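PDB 1XS5: membrane lipoprotein TpN32 from Treponema pallidum, which binds L-methionine as a periplasmic-binding-protein-like lipoprotein of the NlpA family, probably serving uptake of this amino acid. Local coordinates for residues S155-L158 against P159-F162; N112-R115 against A116-L120; A214-R217 against A218-G222; T226-K229 against E230-G234. One frame throughout, in Å; residues are numbered along the deposited sequence. Where two conformers were deposited one is given.

Overall arrangement
All four contacts are local, each joining successive turns of one continuous piece of chain. Interaction 2, on helix 110-122, is the buried one and supplies Asn112 and Arg115 to the methionine pocket; part of its polar chemistry, from these two residues, serves the ligand. Interaction 1 is partly buried, its inner side against strands 103-107 and 167-170, with a water-bridged arginine on its exposed side; it lies about 16 Å from interaction 2 between centres. Interactions 3 and 4 follow each other on helices 210-219 and 222-231, which both pack on helix 14-26. Interaction 3 is mostly apolar, whereas interaction 4 combines tyrosine rings with exposed charged chains. Interactions 2 and 3 lie on opposite sides of the chain's centre.

Interaction 1 of 4, residues S155-L158 against P159-F162; sequences SALL and PRVF
Leu157 O takes two backbone N-H groups from the next turn: Val161 N at 3.2 Å from Leu157 O, nearly in line with the carbonyl (C=O...N angle 161°), and Arg160 N at 3.0 Å from Leu157 O in a weak bond bent to 121° at the hydrogen. A second weak bond runs from Val161 N to Leu158 O at 3.3 Å. These shared and partly weak bonds mark the passage from the 3-10 turn 155-157 into the loosely bonded helix 158-161. Pro159 brings no N-H to this turn; its CD instead sits 3.5 Å from Ala156 O, and the ring lies close against Leu158 CB.

Among the side chains, Leu157 and Arg160 carry the contact. Leu157 CD2 rests over the centre of one guanidinium face, 3.6 Å from Arg160 CZ. A bend in the arginine chain (chi3 -53°) brings the flat group back across the leucine. At its edge, in the plane, water 1 accepts from Arg160 NH2 at 2.6 Å and donates to Ala156 O at 3.1 Å. Val161 places CG2 against the carbonyl oxygen of Leu158.

On the inner side, Leu158 packs on Ala105, Pro107 and Ile170 of the neighbouring strands, and Ser155 OG makes weak bonds to Asp109 and to Asn171 of the methionine pocket. The methyl on one face and the water at the edge would probably limit how the guanidinium turns, and the water lets the arginine cation reach a backbone carbonyl that its own nitrogen does not bond directly.

Interaction 2 of 4, residues N112-R115 against A116-L120; sequences NEAR and ALRLL. With MET (methionine), chain B.
Arg115 NH1 meets two acceptors at once, one of them the bound ligand: it donates to methionine O at 2.9 Å from Arg115 NH1 (N-H...O angle 146°) and to Asn112 OD1 at 3.2 Å from Arg115 NH1. The asparagine oxygen lies within 1° of the guanidinium plane. A fully extended chain, starting with CG opposite the backbone nitrogen (chi1 -176°), carries the group out to the ligand carboxylate. Asn112 ND2 comes within 3.5 Å of the methionine SD, while Asp109 accepts a bond from ND2 and His59 NE2 is bonded to OD1. Arg115 NH2 forms a salt bridge to Glu190.

Further along helix 110-122, Glu113 CG and Leu117 CD1 lie alongside at 4.0 Å, and Arg118 NH1 passes 4.0 Å from Ala114 CB on its way to Gly133 O. Regular i to i+4 backbone bonds tie the turns, such as Leu117 N to Glu113 O at 2.9 Å.

Asn112 and Glu190 hold the guanidinium in place beside the carboxylate, probably favouring binding of the anionic group. Glu113 OE2, bonded to Val138 N, also lies close to Glu152 OE2, a proximity that would probably raise the proton affinity of one of the two carboxylates.

Interaction 3 of 4, residues A214-R217 against A218-G222; sequences AVLR and ALCGG
Backbone hydrogen bonds from Ala218, Leu219 and Cys220 back to Ala214, Val215 and Leu216 complete helix 210-219. Leu219 N to Val215 O is the shortest, at 2.8 Å, and Cys220 N to Leu216 O measures 3.0 Å. Cys220 then leaves helical torsions, and a weak bond of 3.4 Å from Gly221 N to Ala218 O follows. Gly221 is itself the N-cap residue of helix 222-231.

Apolar contacts form two pairs four residues apart. Val215 CG1 and Leu219 CD1 touch at 4.0 Å, the two side chains running side by side in the same direction. Leu216 sends CD1 to within 3.9 Å of Cys220 SG; chi1 (172°) carries its CG outward, opposite the backbone nitrogen, and chi2 (67°) directs CD1 to the thiol. Ala218 CB nestles against the carbonyls of the preceding turn, 3.4 Å from Ala214 O.

The charged contribution is Arg217, whose chain folds back so that Ala214 CA sits 3.5 Å above the Arg217 guanidinium plane, offset toward its rim.

Leu219 and Ala218 face helix 14-26, while Val215 and Leu216 reach Leu200 of the sheet. Beyond the backbone bonds, the side-chain contact is mostly aliphatic and sulfur, with the arginine's charge kept on the exposed side.

Interaction 4 of 4, residues T226-K229 against E230-G234; sequences TYLK and ERYKG
The C-terminal turns of helix 222-231 bring Tyr227 and Arg231 together where the helix gives way to a loop at Tyr232. Their side chains run alongside in the same direction: Arg231 CB lies over one face of the Tyr227 ring toward its rim, and the extended arm ends with Arg231 NH1 at 2.7 Å from Tyr227 OH. That bond is weak, bent to 127° at the hydrogen, and the ring and guanidinium planes stand 49° apart. The same arm serves a second aromatic, since Arg231 CG sits 4.1 Å above the Tyr232 ring plane, over its centre. One arginine chain therefore lies against both tyrosine rings.

Tyr232 also meets Leu228, CD2 of the leucine coming within 4.0 Å of Tyr232 CD2 as the two chains pass at a slant. On the exposed side, Thr226 CG2 and Glu230 OE2 approach to 3.4 Å with the chains side by side, while Thr226 OG1 bonds back to Gly222 O.

Backbone bonds finish the helix, the last from Tyr232 N to Leu228 O at 2.9 Å. Lys233, bent at chi2 (-142°) and again near its end, folds its NZ to 3.0 Å from Glu230 O, in the carbonyl plane. This places a cation on a carbonyl of the final turn, where it would probably favour the negative end of the helix dipole.

The inner face is covered by other elements: Tyr227 packs on Arg16, Leu17 and Ile20 of helix 14-26, Leu228 on Leu17 as well as Val237 and Pro239, and Tyr232 on Pro13 and Val237, beside strand 238-239.

Interaction 1 of 4, residues S155-L158 against P159-F162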
loop_
_atom_site.group_PDB
_atom_site.type_symbol
_atom_site.label_atom_id
_atom_site.label_comp_id
_atom_site.label_asym_id
_atom_site.label_seq_id
_atom_site.Cartn_x
_atom_site.Cartn_y
_atom_site.Cartn_z
ATOM N N SER A 155 7.163 -4.926 -6.182
ATOM C CA SER A 155 5.704 -5.025 -6.006
ATOM C C SER A 155 4.856 -4.937 -7.260
ATOM O O SER A 155 3.936 -5.725 -7.468
ATOM C CB SER A 155 5.230 -3.961 -5.024
ATOM O OG SER A 155 5.780 -4.286 -3.774
ATOM N N ALA A 156 5.144 -3.953 -8.091
ATOM C CA ALA A 156 4.363 -3.791 -9.314
ATOM C C ALA A 156 4.426 -4.998 -10.272
ATOM O O ALA A 156 3.541 -5.173 -11.127
ATOM C CB ALA A 156 4.849 -2.519 -10.042
ATOM N N LEU A 157 5.441 -5.843 -10.135
ATOM C CA LEU A 157 5.608 -6.985 -11.021
ATOM C C LEU A 157 5.072 -8.286 -10.460
ATOM O O LEU A 157 5.140 -9.313 -11.107
ATOM C CB LEU A 157 7.110 -7.195 -11.329
ATOM C CG LEU A 157 7.838 -5.977 -11.921
ATOM C CD1 LEU A 157 9.319 -6.301 -12.243
ATOM C CD2 LEU A 157 7.102 -5.586 -13.197
ATOM N N LEU A 158 4.550 -8.236 -9.247
ATOM C CA LEU A 158 4.055 -9.442 -8.607
ATOM C C LEU A 158 2.936 -10.076 -9.421
ATOM O O LEU A 158 2.946 -11.309 -9.602
ATOM C CB LEU A 158 3.665 -9.101 -7.159
ATOM C CG LEU A 158 4.882 -8.998 -6.202
ATOM C CD1 LEU A 158 4.494 -8.251 -4.922
ATOM C CD2 LEU A 158 5.306 -10.428 -5.833
ATOM N N PRO A 159 1.988 -9.262 -9.967
ATOM C CA PRO A 159 0.885 -9.799 -10.770
ATOM C C PRO A 159 1.480 -10.385 -12.066
ATOM O O PRO A 159 0.933 -11.321 -12.616
ATOM C CB PRO A 159 0.032 -8.565 -11.096
ATOM C CG PRO A 159 0.239 -7.685 -9.902
ATOM C CD PRO A 159 1.740 -7.836 -9.647
ATOM N N ARG A 160 2.606 -9.837 -12.536
ATOM C CA ARG A 160 3.186 -10.370 -13.759
ATOM C C ARG A 160 3.846 -11.755 -13.613
ATOM O O ARG A 160 3.901 -12.508 -14.573
ATOM C CB ARG A 160 4.198 -9.379 -14.332
ATOM C CG ARG A 160 4.153 -9.344 -15.816
ATOM C CD ARG A 160 4.787 -8.077 -16.284
ATOM N NE ARG A 160 4.176 -6.935 -15.608
ATOM C CZ ARG A 160 4.575 -5.682 -15.803
ATOM N NH1 ARG A 160 5.574 -5.451 -16.650
ATOM N NH2 ARG A 160 3.987 -4.668 -15.169
ATOM N N VAL A 161 4.365 -12.084 -12.437
ATOM C CA VAL A 161 4.999 -13.378 -12.245
ATOM C C VAL A 161 4.025 -14.341 -11.577
ATOM O O VAL A 161 4.359 -15.500 -11.340
ATOM C CB VAL A 161 6.240 -13.287 -11.323
ATOM C CG1 VAL A 161 7.265 -12.266 -11.852
ATOM C CG2 VAL A 161 5.812 -12.920 -9.946
ATOM N N PHE A 162 2.822 -13.853 -11.272
ATOM C CA PHE A 162 1.813 -14.649 -10.566
ATOM C C PHE A 162 1.516 -15.998 -11.199
ATOM O O PHE A 162 1.428 -17.025 -10.512
ATOM C CB PHE A 162 0.531 -13.813 -10.407
ATOM C CG PHE A 162 -0.543 -14.487 -9.614
ATOM C CD1 PHE A 162 -0.315 -14.901 -8.295
ATOM C CD2 PHE A 162 -1.795 -14.698 -10.175
ATOM C CE1 PHE A 162 -1.361 -15.524 -7.542
ATOM C CE2 PHE A 162 -2.851 -15.314 -9.436
ATOM C CZ PHE A 162 -2.633 -15.719 -8.131
HETATM O O HOH W 1 1.989 -5.528 -13.835
#

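Interaction 2 of 4, residues N112-R115 against A116-L120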
loop_
_atom_site.group_PDB
_atom_site.type_symbol
_atom_site.label_atom_id
_atom_site.label_comp_id
_atom_site.label_asym_id
_atom_site.label_seq_id
_atom_site.Cartn_x
_atom_site.Cartn_y
_atom_site.Cartn_z
ATOM N N ASN A 112 7.160 -3.497 3.150
ATOM C CA ASN A 112 6.122 -4.419 2.682
ATOM C C ASN A 112 6.607 -5.839 2.663
ATOM O O ASN A 112 5.794 -6.769 2.697
ATOM C CB ASN A 112 5.588 -3.978 1.313
ATOM C CG ASN A 112 4.777 -2.720 1.454
ATOM O OD1 ASN A 112 3.709 -2.763 2.074
ATOM N ND2 ASN A 112 5.302 -1.574 0.960
ATOM N N GLU A 113 7.930 -6.026 2.606
ATOM C CA GLU A 113 8.483 -7.376 2.661
ATOM C C GLU A 113 8.232 -7.906 4.070
ATOM O O GLU A 113 7.815 -9.055 4.226
ATOM C CB GLU A 113 9.998 -7.385 2.432
ATOM C CG GLU A 113 10.557 -8.791 2.338
ATOM C CD GLU A 113 11.995 -8.821 1.812
ATOM O OE1 GLU A 113 12.389 -7.921 1.028
ATOM O OE2 GLU A 113 12.721 -9.757 2.184
ATOM N N ALA A 114 8.535 -7.082 5.085
ATOM C CA ALA A 114 8.306 -7.499 6.484
ATOM C C ALA A 114 6.840 -7.806 6.705
ATOM O O ALA A 114 6.500 -8.754 7.353
ATOM C CB ALA A 114 8.722 -6.371 7.455
ATOM N N ARG A 115 5.975 -6.935 6.193
ATOM C CA ARG A 115 4.524 -7.090 6.316
ATOM C C ARG A 115 4.064 -8.421 5.723
ATOM O O ARG A 115 3.230 -9.130 6.314
ATOM C CB ARG A 115 3.875 -5.910 5.581
ATOM C CG ARG A 115 2.376 -5.839 5.662
ATOM C CD ARG A 115 1.934 -4.672 4.789
ATOM N NE ARG A 115 0.483 -4.548 4.750
ATOM C CZ ARG A 115 -0.119 -3.765 3.874
ATOM N NH1 ARG A 115 0.645 -3.116 3.014
ATOM N NH2 ARG A 115 -1.441 -3.597 3.881
ATOM N N ALA A 116 4.599 -8.751 4.541
ATOM C CA ALA A 116 4.249 -9.991 3.863
ATOM C C ALA A 116 4.794 -11.214 4.641
ATOM O O ALA A 116 4.132 -12.239 4.744
ATOM C CB ALA A 116 4.811 -9.983 2.433
ATOM N N LEU A 117 6.006 -11.078 5.186
ATOM C CA LEU A 117 6.612 -12.167 5.973
ATOM C C LEU A 117 5.766 -12.433 7.245
ATOM O O LEU A 117 5.574 -13.598 7.626
ATOM C CB LEU A 117 8.067 -11.789 6.319
ATOM C CG LEU A 117 9.022 -11.825 5.093
ATOM C CD1 LEU A 117 10.431 -11.258 5.496
ATOM C CD2 LEU A 117 9.170 -13.234 4.587
ATOM N N ARG A 118 5.242 -11.366 7.864
ATOM C CA ARG A 118 4.399 -11.530 9.055
ATOM C C ARG A 118 3.004 -12.117 8.708
ATOM O O ARG A 118 2.340 -12.759 9.543
ATOM C CB ARG A 118 4.326 -10.216 9.833
ATOM C CG ARG A 118 5.711 -9.855 10.334
ATOM C CD ARG A 118 5.772 -9.252 11.727
ATOM N NE ARG A 118 7.153 -9.212 12.245
ATOM C CZ ARG A 118 8.040 -8.243 12.000
ATOM N NH1 ARG A 118 7.712 -7.187 11.234
ATOM N NH2 ARG A 118 9.262 -8.333 12.526
ATOM N N LEU A 119 2.573 -11.914 7.471
ATOM C CA LEU A 119 1.333 -12.529 6.975
ATOM C C LEU A 119 1.572 -14.049 6.862
ATOM O O LEU A 119 0.758 -14.864 7.316
ATOM C CB LEU A 119 0.987 -11.926 5.601
ATOM C CG LEU A 119 -0.231 -12.490 4.867
ATOM C CD1 LEU A 119 -0.627 -11.490 3.756
ATOM C CD2 LEU A 119 0.105 -13.899 4.264
ATOM N N LEU A 120 2.684 -14.438 6.228
ATOM C CA LEU A 120 3.037 -15.864 6.065
ATOM C C LEU A 120 3.289 -16.489 7.446
ATOM O O LEU A 120 2.975 -17.635 7.677
ATOM C CB LEU A 120 4.317 -15.988 5.196
ATOM C CG LEU A 120 4.077 -15.508 3.739
ATOM C CD1 LEU A 120 5.384 -15.591 2.935
ATOM C CD2 LEU A 120 3.045 -16.366 3.081
HETATM N N MET B . -1.321 0.681 -1.378
HETATM C CA MET B . -0.159 -0.064 -0.768
HETATM C C MET B . -0.568 -1.007 0.384
HETATM O O MET B . -0.116 -2.179 0.402
HETATM C CB MET B . 0.891 0.932 -0.231
HETATM C CG MET B . 2.195 0.246 0.119
HETATM S SD MET B . 3.460 1.346 0.797
HETATM C CE MET B . 4.053 2.091 -0.780
HETATM O OXT MET B . -1.337 -0.556 1.262
#

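Interaction 3 of 4, residues A214-R217 against A218-G222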
loop_
_atom_site.group_PDB
_atom_site.type_symbol
_atom_site.label_atom_id
_atom_site.label_comp_id
_atom_site.label_asym_id
_atom_site.label_seq_id
_atom_site.Cartn_x
_atom_site.Cartn_y
_atom_site.Cartn_z
ATOM N N ALA A 214 -7.719 20.653 3.117
ATOM C CA ALA A 214 -8.972 20.452 2.361
ATOM C C ALA A 214 -8.992 19.144 1.582
ATOM O O ALA A 214 -10.047 18.493 1.363
ATOM C CB ALA A 214 -9.217 21.638 1.381
ATOM N N VAL A 215 -7.820 18.770 1.096
ATOM C CA VAL A 215 -7.738 17.535 0.342
ATOM C C VAL A 215 -7.966 16.410 1.334
ATOM O O VAL A 215 -8.725 15.496 1.055
ATOM C CB VAL A 215 -6.377 17.422 -0.351
ATOM C CG1 VAL A 215 -6.166 15.993 -0.931
ATOM C CG2 VAL A 215 -6.357 18.465 -1.491
ATOM N N LEU A 216 -7.348 16.530 2.502
ATOM C CA LEU A 216 -7.499 15.501 3.544
ATOM C C LEU A 216 -8.957 15.331 3.945
ATOM O O LEU A 216 -9.447 14.208 4.062
ATOM C CB LEU A 216 -6.696 15.876 4.784
ATOM C CG LEU A 216 -6.895 14.991 6.027
ATOM C CD1 LEU A 216 -6.340 13.587 5.771
ATOM C CD2 LEU A 216 -6.203 15.668 7.253
ATOM N N ARG A 217 -9.658 16.454 4.142
ATOM C CA ARG A 217 -11.052 16.398 4.570
ATOM C C ARG A 217 -11.874 15.723 3.517
ATOM O O ARG A 217 -12.787 14.964 3.816
ATOM C CB ARG A 217 -11.619 17.808 4.849
ATOM C CG ARG A 217 -11.101 18.462 6.131
ATOM C CD ARG A 217 -11.967 19.680 6.516
ATOM N NE ARG A 217 -11.989 20.685 5.446
ATOM C CZ ARG A 217 -11.044 21.608 5.272
ATOM N NH1 ARG A 217 -10.007 21.664 6.101
ATOM N NH2 ARG A 217 -11.120 22.466 4.263
ATOM N N ALA A 218 -11.536 15.983 2.268
ATOM C CA ALA A 218 -12.270 15.388 1.162
ATOM C C ALA A 218 -11.978 13.895 1.033
ATOM O O ALA A 218 -12.866 13.077 0.669
ATOM C CB ALA A 218 -11.879 16.120 -0.157
ATOM N N LEU A 219 -10.732 13.509 1.322
ATOM C CA LEU A 219 -10.408 12.079 1.176
ATOM C C LEU A 219 -11.067 11.280 2.306
ATOM O O LEU A 219 -11.431 10.116 2.134
ATOM C CB LEU A 219 -8.882 11.876 1.160
ATOM C CG LEU A 219 -8.207 12.253 -0.190
ATOM C CD1 LEU A 219 -6.697 12.157 -0.070
ATOM C CD2 LEU A 219 -8.682 11.331 -1.265
ATOM N N CYS A 220 -11.264 11.923 3.444
ATOM C CA CYS A 220 -11.867 11.236 4.581
ATOM C C CYS A 220 -13.358 11.493 4.743
ATOM O O CYS A 220 -13.959 11.113 5.758
ATOM C CB CYS A 220 -11.176 11.695 5.833
ATOM S SG CYS A 220 -9.472 11.237 5.850
ATOM N N GLY A 221 -13.949 12.133 3.746
ATOM C CA GLY A 221 -15.340 12.490 3.843
ATOM C C GLY A 221 -16.353 11.443 3.489
ATOM O O GLY A 221 -16.036 10.371 2.928
ATOM N N GLY A 222 -17.600 11.793 3.807
ATOM C CA GLY A 222 -18.737 10.909 3.538
ATOM C C GLY A 222 -18.851 10.414 2.107
ATOM O O GLY A 222 -19.183 9.258 1.868
#

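Interaction 4 of 4, residues T226-K229 against E230-G234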
loop_
_atom_site.group_PDB
_atom_site.type_symbol
_atom_site.label_atom_id
_atom_site.label_comp_id
_atom_site.label_asym_id
_atom_site.label_seq_id
_atom_site.Cartn_x
_atom_site.Cartn_y
_atom_site.Cartn_z
ATOM N N THR A 226 -18.506 6.574 1.255
ATOM C CA THR A 226 -19.646 5.974 0.595
ATOM C C THR A 226 -19.188 5.241 -0.633
ATOM O O THR A 226 -19.585 4.097 -0.873
ATOM C CB THR A 226 -20.660 7.070 0.269
ATOM O OG1 THR A 226 -21.217 7.529 1.508
ATOM C CG2 THR A 226 -21.750 6.571 -0.673
ATOM N N TYR A 227 -18.339 5.893 -1.419
ATOM C CA TYR A 227 -17.793 5.266 -2.629
ATOM C C TYR A 227 -17.041 3.940 -2.346
ATOM O O TYR A 227 -17.180 2.952 -3.061
ATOM C CB TYR A 227 -16.804 6.224 -3.317
ATOM C CG TYR A 227 -16.038 5.601 -4.478
ATOM C CD1 TYR A 227 -16.667 5.286 -5.685
ATOM C CD2 TYR A 227 -14.679 5.312 -4.355
ATOM C CE1 TYR A 227 -15.952 4.703 -6.745
ATOM C CE2 TYR A 227 -13.965 4.724 -5.393
ATOM C CZ TYR A 227 -14.588 4.425 -6.574
ATOM O OH TYR A 227 -13.832 3.848 -7.578
ATOM N N LEU A 228 -16.208 3.943 -1.318
ATOM C CA LEU A 228 -15.420 2.756 -1.009
ATOM C C LEU A 228 -16.299 1.581 -0.615
ATOM O O LEU A 228 -16.188 0.495 -1.199
ATOM C CB LEU A 228 -14.427 3.088 0.093
ATOM C CG LEU A 228 -13.281 3.986 -0.398
ATOM C CD1 LEU A 228 -12.334 4.194 0.744
ATOM C CD2 LEU A 228 -12.553 3.338 -1.607
ATOM N N LYS A 229 -17.172 1.799 0.372
ATOM C CA LYS A 229 -18.072 0.759 0.848
ATOM C C LYS A 229 -18.887 0.155 -0.279
ATOM O O LYS A 229 -19.159 -1.056 -0.286
ATOM C CB LYS A 229 -19.000 1.315 1.934
ATOM C CG LYS A 229 -18.223 1.734 3.178
ATOM C CD LYS A 229 -19.088 2.543 4.135
ATOM C CE LYS A 229 -18.215 3.271 5.155
ATOM N NZ LYS A 229 -18.941 4.432 5.778
ATOM N N GLU A 230 -19.248 0.977 -1.256
ATOM C CA GLU A 230 -20.050 0.469 -2.364
ATOM C C GLU A 230 -19.285 -0.233 -3.470
ATOM O O GLU A 230 -19.802 -1.184 -4.060
ATOM C CB GLU A 230 -20.896 1.589 -2.987
ATOM C CG GLU A 230 -22.133 1.961 -2.166
ATOM C CD GLU A 230 -23.083 2.914 -2.902
ATOM O OE1 GLU A 230 -23.712 2.483 -3.912
ATOM O OE2 GLU A 230 -23.197 4.092 -2.471
ATOM N N ARG A 231 -18.070 0.236 -3.768
ATOM C CA ARG A 231 -17.289 -0.363 -4.844
ATOM C C ARG A 231 -16.474 -1.587 -4.425
ATOM O O ARG A 231 -16.178 -2.444 -5.247
ATOM C CB ARG A 231 -16.323 0.653 -5.450
ATOM C CG ARG A 231 -15.716 0.122 -6.715
ATOM C CD ARG A 231 -14.651 1.014 -7.281
ATOM N NE ARG A 231 -14.157 0.472 -8.553
ATOM C CZ ARG A 231 -13.070 0.905 -9.195
ATOM N NH1 ARG A 231 -12.336 1.899 -8.697
ATOM N NH2 ARG A 231 -12.712 0.340 -10.342
ATOM N N TYR A 232 -16.107 -1.652 -3.149
ATOM C CA TYR A 232 -15.301 -2.766 -2.641
ATOM C C TYR A 232 -16.058 -3.408 -1.496
ATOM O O TYR A 232 -15.796 -3.158 -0.307
ATOM C CB TYR A 232 -13.940 -2.232 -2.206
ATOM C CG TYR A 232 -13.176 -1.561 -3.365
ATOM C CD1 TYR A 232 -12.620 -2.318 -4.398
ATOM C CD2 TYR A 232 -12.992 -0.179 -3.396
ATOM C CE1 TYR A 232 -11.886 -1.704 -5.427
ATOM C CE2 TYR A 232 -12.260 0.447 -4.422
ATOM C CZ TYR A 232 -11.711 -0.326 -5.423
ATOM O OH TYR A 232 -10.937 0.268 -6.397
ATOM N N LYS A 233 -17.024 -4.239 -1.880
ATOM C CA LYS A 233 -17.909 -4.891 -0.913
ATOM C C LYS A 233 -17.224 -5.949 -0.076
ATOM O O LYS A 233 -17.784 -6.429 0.912
ATOM C CB LYS A 233 -19.109 -5.500 -1.651
ATOM C CG LYS A 233 -19.810 -4.467 -2.553
ATOM C CD LYS A 233 -21.341 -4.630 -2.552
ATOM C CE LYS A 233 -22.070 -3.421 -3.196
ATOM N NZ LYS A 233 -21.826 -3.342 -4.667
ATOM N N GLY A 234 -16.019 -6.340 -0.475
ATOM C CA GLY A 234 -15.329 -7.342 0.306
ATOM C C GLY A 234 -14.408 -6.654 1.279
ATOM O O GLY A 234 -13.703 -7.315 2.058
#